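Local structure of ribonucleoside-diphosphate reductase subunit beta (Clostridium botulinum, 6ZJK) at residues E204-Y216 with S228-L242. The protein probably forms the diiron radical-generating subunit of a ribonucleotide reductase, which converts ribonucleoside diphosphates into deoxyribonucleotides for DNA synthesis. Residues are numbered along the deposited sequence; the frame is centred on the assembly and turned at random.
With FE (Fe (III) ion), chain G.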
loop_
_atom_site.group_PDB
_atom_site.type_symbol
_atom_site.label_atom_id
_atom_site.label_comp_id
_atom_site.label_asym_id
_atom_site.label_seq_id
_atom_site.Cartn_x
_atom_site.Cartn_y
_atom_site.Cartn_z
ATOM N N GLU A 204 13.118 8.102 -9.179
ATOM C CA GLU A 204 13.788 7.402 -8.127
ATOM C C GLU A 204 15.269 7.261 -8.247
ATOM O O GLU A 204 15.947 7.290 -7.287
ATOM C CB GLU A 204 13.185 6.029 -8.075
ATOM C CG GLU A 204 11.683 6.128 -7.953
ATOM C CD GLU A 204 11.022 4.987 -7.247
ATOM O OE1 GLU A 204 11.097 3.914 -7.790
ATOM O OE2 GLU A 204 10.420 5.193 -6.188
ATOM N N GLY A 205 15.757 7.056 -9.448
ATOM C CA GLY A 205 17.177 6.859 -9.646
ATOM C C GLY A 205 17.969 8.121 -9.872
ATOM O O GLY A 205 19.204 8.067 -9.876
ATOM N N ILE A 206 17.297 9.262 -10.066
ATOM C CA ILE A 206 18.001 10.517 -10.340
ATOM C C ILE A 206 17.593 11.617 -9.353
ATOM O O ILE A 206 18.448 12.167 -8.650
ATOM C CB ILE A 206 17.764 10.977 -11.784
ATOM C CG1 ILE A 206 18.265 9.905 -12.774
ATOM C CG2 ILE A 206 18.478 12.323 -12.044
ATOM C CD1 ILE A 206 19.761 9.628 -12.688
ATOM N N TYR A 207 16.292 11.939 -9.282
ATOM C CA TYR A 207 15.873 13.093 -8.479
ATOM C C TYR A 207 16.158 12.859 -7.000
ATOM O O TYR A 207 16.719 13.728 -6.332
ATOM C CB TYR A 207 14.384 13.415 -8.688
ATOM C CG TYR A 207 13.981 13.683 -10.131
ATOM C CD1 TYR A 207 14.908 14.114 -11.070
ATOM C CD2 TYR A 207 12.669 13.480 -10.555
ATOM C CE1 TYR A 207 14.539 14.345 -12.393
ATOM C CE2 TYR A 207 12.292 13.709 -11.875
ATOM C CZ TYR A 207 13.232 14.138 -12.789
ATOM O OH TYR A 207 12.879 14.373 -14.103
ATOM N N PHE A 208 15.897 11.659 -6.543
ATOM C CA PHE A 208 16.111 11.377 -5.185
ATOM C C PHE A 208 17.562 11.334 -4.815
ATOM O O PHE A 208 17.902 11.742 -3.770
ATOM C CB PHE A 208 15.330 10.142 -4.706
ATOM C CG PHE A 208 14.097 10.476 -3.958
ATOM C CD1 PHE A 208 14.143 10.811 -2.650
ATOM C CD2 PHE A 208 12.927 10.501 -4.574
ATOM C CE1 PHE A 208 13.011 11.155 -1.993
ATOM C CE2 PHE A 208 11.792 10.861 -3.933
ATOM C CZ PHE A 208 11.845 11.185 -2.642
ATOM N N TYR A 209 18.400 10.811 -5.686
ATOM C CA TYR A 209 19.834 10.702 -5.443
ATOM C C TYR A 209 20.465 12.072 -5.341
ATOM O O TYR A 209 21.320 12.277 -4.588
ATOM C CB TYR A 209 20.509 9.750 -6.440
ATOM C CG TYR A 209 20.388 8.329 -6.002
ATOM C CD1 TYR A 209 19.250 7.638 -6.201
ATOM C CD2 TYR A 209 21.393 7.711 -5.353
ATOM C CE1 TYR A 209 19.109 6.352 -5.775
ATOM C CE2 TYR A 209 21.271 6.423 -4.924
ATOM C CZ TYR A 209 20.109 5.763 -5.139
ATOM O OH TYR A 209 19.983 4.512 -4.714
ATOM N N SER A 210 19.984 13.002 -6.103
ATOM C CA SER A 210 20.438 14.383 -5.976
ATOM C C SER A 210 20.123 14.949 -4.593
ATOM O O SER A 210 20.937 15.670 -4.006
ATOM C CB SER A 210 19.800 15.245 -7.061
ATOM O OG SER A 210 20.054 16.635 -6.844
ATOM N N GLY A 211 18.909 14.694 -4.106
ATOM C CA GLY A 211 18.536 15.217 -2.800
ATOM C C GLY A 211 19.354 14.606 -1.676
ATOM O O GLY A 211 19.749 15.306 -0.733
ATOM N N PHE A 212 19.649 13.315 -1.790
ATOM C CA PHE A 212 20.400 12.666 -0.750
ATOM C C PHE A 212 21.773 13.277 -0.601
ATOM O O PHE A 212 22.254 13.408 0.465
ATOM C CB PHE A 212 20.588 11.138 -0.907
ATOM C CG PHE A 212 19.339 10.339 -1.059
ATOM C CD1 PHE A 212 18.250 10.563 -0.275
ATOM C CD2 PHE A 212 19.268 9.348 -1.989
ATOM C CE1 PHE A 212 17.095 9.845 -0.438
ATOM C CE2 PHE A 212 18.132 8.619 -2.170
ATOM C CZ PHE A 212 17.038 8.873 -1.376
ATOM N N SER A 213 22.426 13.619 -1.690
ATOM C CA SER A 213 23.784 14.141 -1.573
ATOM C C SER A 213 23.832 15.454 -0.798
ATOM O O SER A 213 24.879 15.776 -0.220
ATOM C CB SER A 213 24.430 14.303 -2.961
ATOM O OG SER A 213 23.822 15.330 -3.724
ATOM N N PHE A 214 22.727 16.214 -0.749
ATOM C CA PHE A 214 22.717 17.432 0.061
ATOM C C PHE A 214 22.779 17.106 1.550
ATOM O O PHE A 214 23.610 17.664 2.285
ATOM C CB PHE A 214 21.483 18.290 -0.247
ATOM C CG PHE A 214 21.315 19.468 0.703
ATOM C CD1 PHE A 214 22.135 20.583 0.580
ATOM C CD2 PHE A 214 20.350 19.458 1.704
ATOM C CE1 PHE A 214 22.012 21.666 1.449
ATOM C CE2 PHE A 214 20.210 20.537 2.587
ATOM C CZ PHE A 214 21.045 21.638 2.455
ATOM N N PHE A 215 21.899 16.206 2.015
ATOM C CA PHE A 215 21.836 15.895 3.439
ATOM C C PHE A 215 23.096 15.182 3.904
ATOM O O PHE A 215 23.596 15.468 5.000
ATOM C CB PHE A 215 20.565 15.089 3.736
ATOM C CG PHE A 215 19.329 15.877 3.465
ATOM C CD1 PHE A 215 18.920 16.859 4.353
ATOM C CD2 PHE A 215 18.638 15.718 2.273
ATOM C CE1 PHE A 215 17.801 17.638 4.080
ATOM C CE2 PHE A 215 17.526 16.487 1.990
ATOM C CZ PHE A 215 17.105 17.452 2.894
ATOM N N TYR A 216 23.676 14.316 3.049
ATOM C CA TYR A 216 24.957 13.707 3.390
ATOM C C TYR A 216 26.071 14.751 3.438
ATOM O O TYR A 216 26.965 14.667 4.290
ATOM C CB TYR A 216 25.317 12.593 2.390
ATOM C CG TYR A 216 24.311 11.439 2.337
ATOM C CD1 TYR A 216 23.412 11.215 3.387
ATOM C CD2 TYR A 216 24.274 10.565 1.246
ATOM C CE1 TYR A 216 22.477 10.181 3.343
ATOM C CE2 TYR A 216 23.338 9.498 1.194
ATOM C CZ TYR A 216 22.451 9.307 2.243
ATOM O OH TYR A 216 21.525 8.255 2.198
ATOM N N SER A 228 20.252 13.015 8.530
ATOM C CA SER A 228 20.937 12.223 7.524
ATOM C C SER A 228 20.674 10.735 7.752
ATOM O O SER A 228 20.431 9.996 6.795
ATOM C CB SER A 228 22.430 12.561 7.549
ATOM O OG SER A 228 23.225 11.545 6.974
ATOM N N THR A 229 20.634 10.293 9.016
ATOM C CA THR A 229 20.276 8.904 9.317
ATOM C C THR A 229 18.907 8.533 8.748
ATOM O O THR A 229 18.752 7.472 8.128
ATOM C CB THR A 229 20.344 8.653 10.824
ATOM O OG1 THR A 229 21.700 8.853 11.254
ATOM C CG2 THR A 229 19.940 7.232 11.143
ATOM N N ILE A 230 17.904 9.397 8.923
ATOM C CA ILE A 230 16.618 9.144 8.276
ATOM C C ILE A 230 16.796 8.984 6.762
ATOM O O ILE A 230 16.226 8.066 6.160
ATOM C CB ILE A 230 15.608 10.256 8.618
ATOM C CG1 ILE A 230 15.190 10.146 10.083
ATOM C CG2 ILE A 230 14.376 10.177 7.736
ATOM C CD1 ILE A 230 14.234 11.278 10.563
ATOM N N PHE A 231 17.623 9.838 6.123
ATOM C CA PHE A 231 17.756 9.726 4.673
ATOM C C PHE A 231 18.498 8.458 4.248
ATOM O O PHE A 231 18.264 7.974 3.141
ATOM C CB PHE A 231 18.401 10.992 4.070
ATOM C CG PHE A 231 17.391 12.087 3.818
ATOM C CD1 PHE A 231 16.545 12.015 2.711
ATOM C CD2 PHE A 231 17.212 13.127 4.737
ATOM C CE1 PHE A 231 15.551 12.988 2.496
ATOM C CE2 PHE A 231 16.225 14.117 4.531
ATOM C CZ PHE A 231 15.394 14.043 3.412
ATOM N N LYS A 232 19.371 7.894 5.092
ATOM C CA LYS A 232 19.966 6.598 4.769
ATOM C C LYS A 232 18.907 5.503 4.705
ATOM O O LYS A 232 19.000 4.587 3.876
ATOM C CB LYS A 232 21.042 6.222 5.787
ATOM C CG LYS A 232 22.308 7.070 5.717
ATOM C CD LYS A 232 23.233 6.696 6.858
ATOM C CE LYS A 232 24.488 7.529 6.859
ATOM N NZ LYS A 232 25.460 7.089 7.906
ATOM N N TYR A 233 17.899 5.560 5.588
ATOM C CA TYR A 233 16.847 4.550 5.531
ATOM C C TYR A 233 16.014 4.697 4.268
ATOM O O TYR A 233 15.665 3.698 3.619
ATOM C CB TYR A 233 15.960 4.633 6.781
ATOM C CG TYR A 233 16.554 3.945 7.979
ATOM C CD1 TYR A 233 16.390 2.566 8.164
ATOM C CD2 TYR A 233 17.288 4.652 8.916
ATOM C CE1 TYR A 233 16.934 1.924 9.258
ATOM C CE2 TYR A 233 17.832 4.020 10.024
ATOM C CZ TYR A 233 17.643 2.655 10.193
ATOM O OH TYR A 233 18.189 2.019 11.288
ATOM N N ILE A 234 15.774 5.914 3.881
ATOM C CA ILE A 234 15.025 6.170 2.695
ATOM C C ILE A 234 15.820 5.695 1.481
ATOM O O ILE A 234 15.274 5.171 0.594
ATOM C CB ILE A 234 14.722 7.641 2.537
ATOM C CG1 ILE A 234 13.912 8.172 3.724
ATOM C CG2 ILE A 234 13.950 7.914 1.296
ATOM C CD1 ILE A 234 13.337 9.520 3.469
ATOM N N ASN A 235 17.117 5.945 1.486
ATOM C CA ASN A 235 18.035 5.558 0.421
ATOM C C ASN A 235 17.959 4.031 0.281
ATOM O O ASN A 235 17.757 3.582 -0.747
ATOM C CB ASN A 235 19.441 6.010 0.762
ATOM C CG ASN A 235 20.368 6.108 -0.446
ATOM O OD1 ASN A 235 20.136 5.560 -1.487
ATOM N ND2 ASN A 235 21.405 6.848 -0.263
ATOM N N ARG A 236 18.101 3.303 1.365
ATOM C CA ARG A 236 17.953 1.879 1.370
ATOM C C ARG A 236 16.668 1.394 0.670
ATOM O O ARG A 236 16.749 0.616 -0.227
ATOM C CB ARG A 236 18.072 1.342 2.740
ATOM C CG ARG A 236 18.097 -0.154 2.787
ATOM C CD ARG A 236 18.343 -0.660 4.160
ATOM N NE ARG A 236 17.217 -0.492 5.050
ATOM C CZ ARG A 236 17.199 -0.935 6.279
ATOM N NH1 ARG A 236 18.201 -1.569 6.737
ATOM N NH2 ARG A 236 16.184 -0.755 7.050
ATOM N N ASP A 237 15.520 1.943 1.000
ATOM C CA ASP A 237 14.317 1.586 0.348
ATOM C C ASP A 237 14.409 1.950 -1.125
ATOM O O ASP A 237 14.021 1.218 -1.932
ATOM C CB ASP A 237 13.077 2.296 0.928
ATOM C CG ASP A 237 12.663 1.824 2.320
ATOM O OD1 ASP A 237 13.099 0.843 2.854
ATOM O OD2 ASP A 237 11.874 2.515 2.908
ATOM N N GLU A 238 14.950 3.096 -1.477
ATOM C CA GLU A 238 15.042 3.505 -2.849
ATOM C C GLU A 238 15.801 2.535 -3.763
ATOM O O GLU A 238 15.478 2.380 -4.854
ATOM C CB GLU A 238 15.612 4.906 -2.945
ATOM C CG GLU A 238 15.375 5.587 -4.238
ATOM C CD GLU A 238 13.981 6.146 -4.365
ATOM O OE1 GLU A 238 13.640 7.200 -3.852
ATOM O OE2 GLU A 238 13.157 5.502 -4.922
ATOM N N VAL A 239 16.822 1.908 -3.266
ATOM C CA VAL A 239 17.544 0.926 -4.013
ATOM C C VAL A 239 16.647 -0.204 -4.475
ATOM O O VAL A 239 16.696 -0.557 -5.586
ATOM C CB VAL A 239 18.697 0.373 -3.221
ATOM C CG1 VAL A 239 19.258 -0.818 -3.928
ATOM C CG2 VAL A 239 19.744 1.437 -3.118
ATOM N N THR A 240 15.776 -0.682 -3.605
ATOM C CA THR A 240 14.827 -1.710 -3.902
ATOM C C THR A 240 13.804 -1.239 -4.884
ATOM O O THR A 240 13.399 -1.973 -5.696
ATOM C CB THR A 240 14.194 -2.311 -2.645
ATOM O OG1 THR A 240 13.270 -1.418 -2.055
ATOM C CG2 THR A 240 15.194 -2.603 -1.671
ATOM N N HIS A 241 13.438 0.024 -4.862
ATOM C CA HIS A 241 12.451 0.520 -5.816
ATOM C C HIS A 241 13.043 0.603 -7.215
ATOM O O HIS A 241 12.380 0.469 -8.173
ATOM C CB HIS A 241 11.873 1.873 -5.445
ATOM C CG HIS A 241 11.192 1.928 -4.111
ATOM N ND1 HIS A 241 10.527 3.038 -3.679
ATOM C CD2 HIS A 241 11.061 1.012 -3.134
ATOM C CE1 HIS A 241 10.043 2.811 -2.483
ATOM N NE2 HIS A 241 10.378 1.601 -2.117
ATOM N N LEU A 242 14.318 0.875 -7.275
ATOM C CA LEU A 242 15.056 0.960 -8.496
ATOM C C LEU A 242 15.119 -0.403 -9.152
ATOM O O LEU A 242 14.752 -0.547 -10.227
ATOM C CB LEU A 242 16.447 1.377 -8.146
ATOM C CG LEU A 242 17.128 2.447 -8.900
ATOM C CD1 LEU A 242 16.179 3.546 -9.208
ATOM C CD2 LEU A 242 18.295 2.927 -8.085
HETATM FE FE FE G . 10.756 5.385 -4.082
HETATM O O HOH W 1 11.757 5.506 -2.173
#
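The rings of F215 and F231 form an offset stack: their centroids lie 4.1 Å apart and their planes diverge by only 9°. F231 CE2 sits over the centre of one F215 face, and the opposite face is taken by F214 CD2 of the same helix. F212 is likewise enclosed, with F208 O over one face, N235 CB making a CH-pi contact on the other and F231 CD1 at the edge, 3.7 Å from F212 CD1. N235 meets Y216 at that ring's edge: its ND2 donates to Y216 OH over 2.8 Å, nearly straight at 169° and almost in the amide plane. With N235 CG anti to the backbone N, the amide is carried across to this hydroxyl.

At the other end E204 OE2, E238 OE2 and H241 ND1 bind an iron at 2.1 to 2.5 Å, together with a water and E137 of helix 124-151. E137 also serves the second iron, so this contact supplies three ligands to one half of the small subunit's dinuclear iron centre. The shared metal explains why E204 OE2 and E238 OE2 lie only 3.0 Å apart. H241 NE2 is hydrogen-bonded to Q136, a second-shell residue that should fix the imidazole's rotation.

Segments 204-216 and 228-242, of helices 190-220 and 225-255, run roughly antiparallel, their axes at 153°; helices 90-118 and 124-151 adjoin F208, and helix 296-313 borders Y209 and L242.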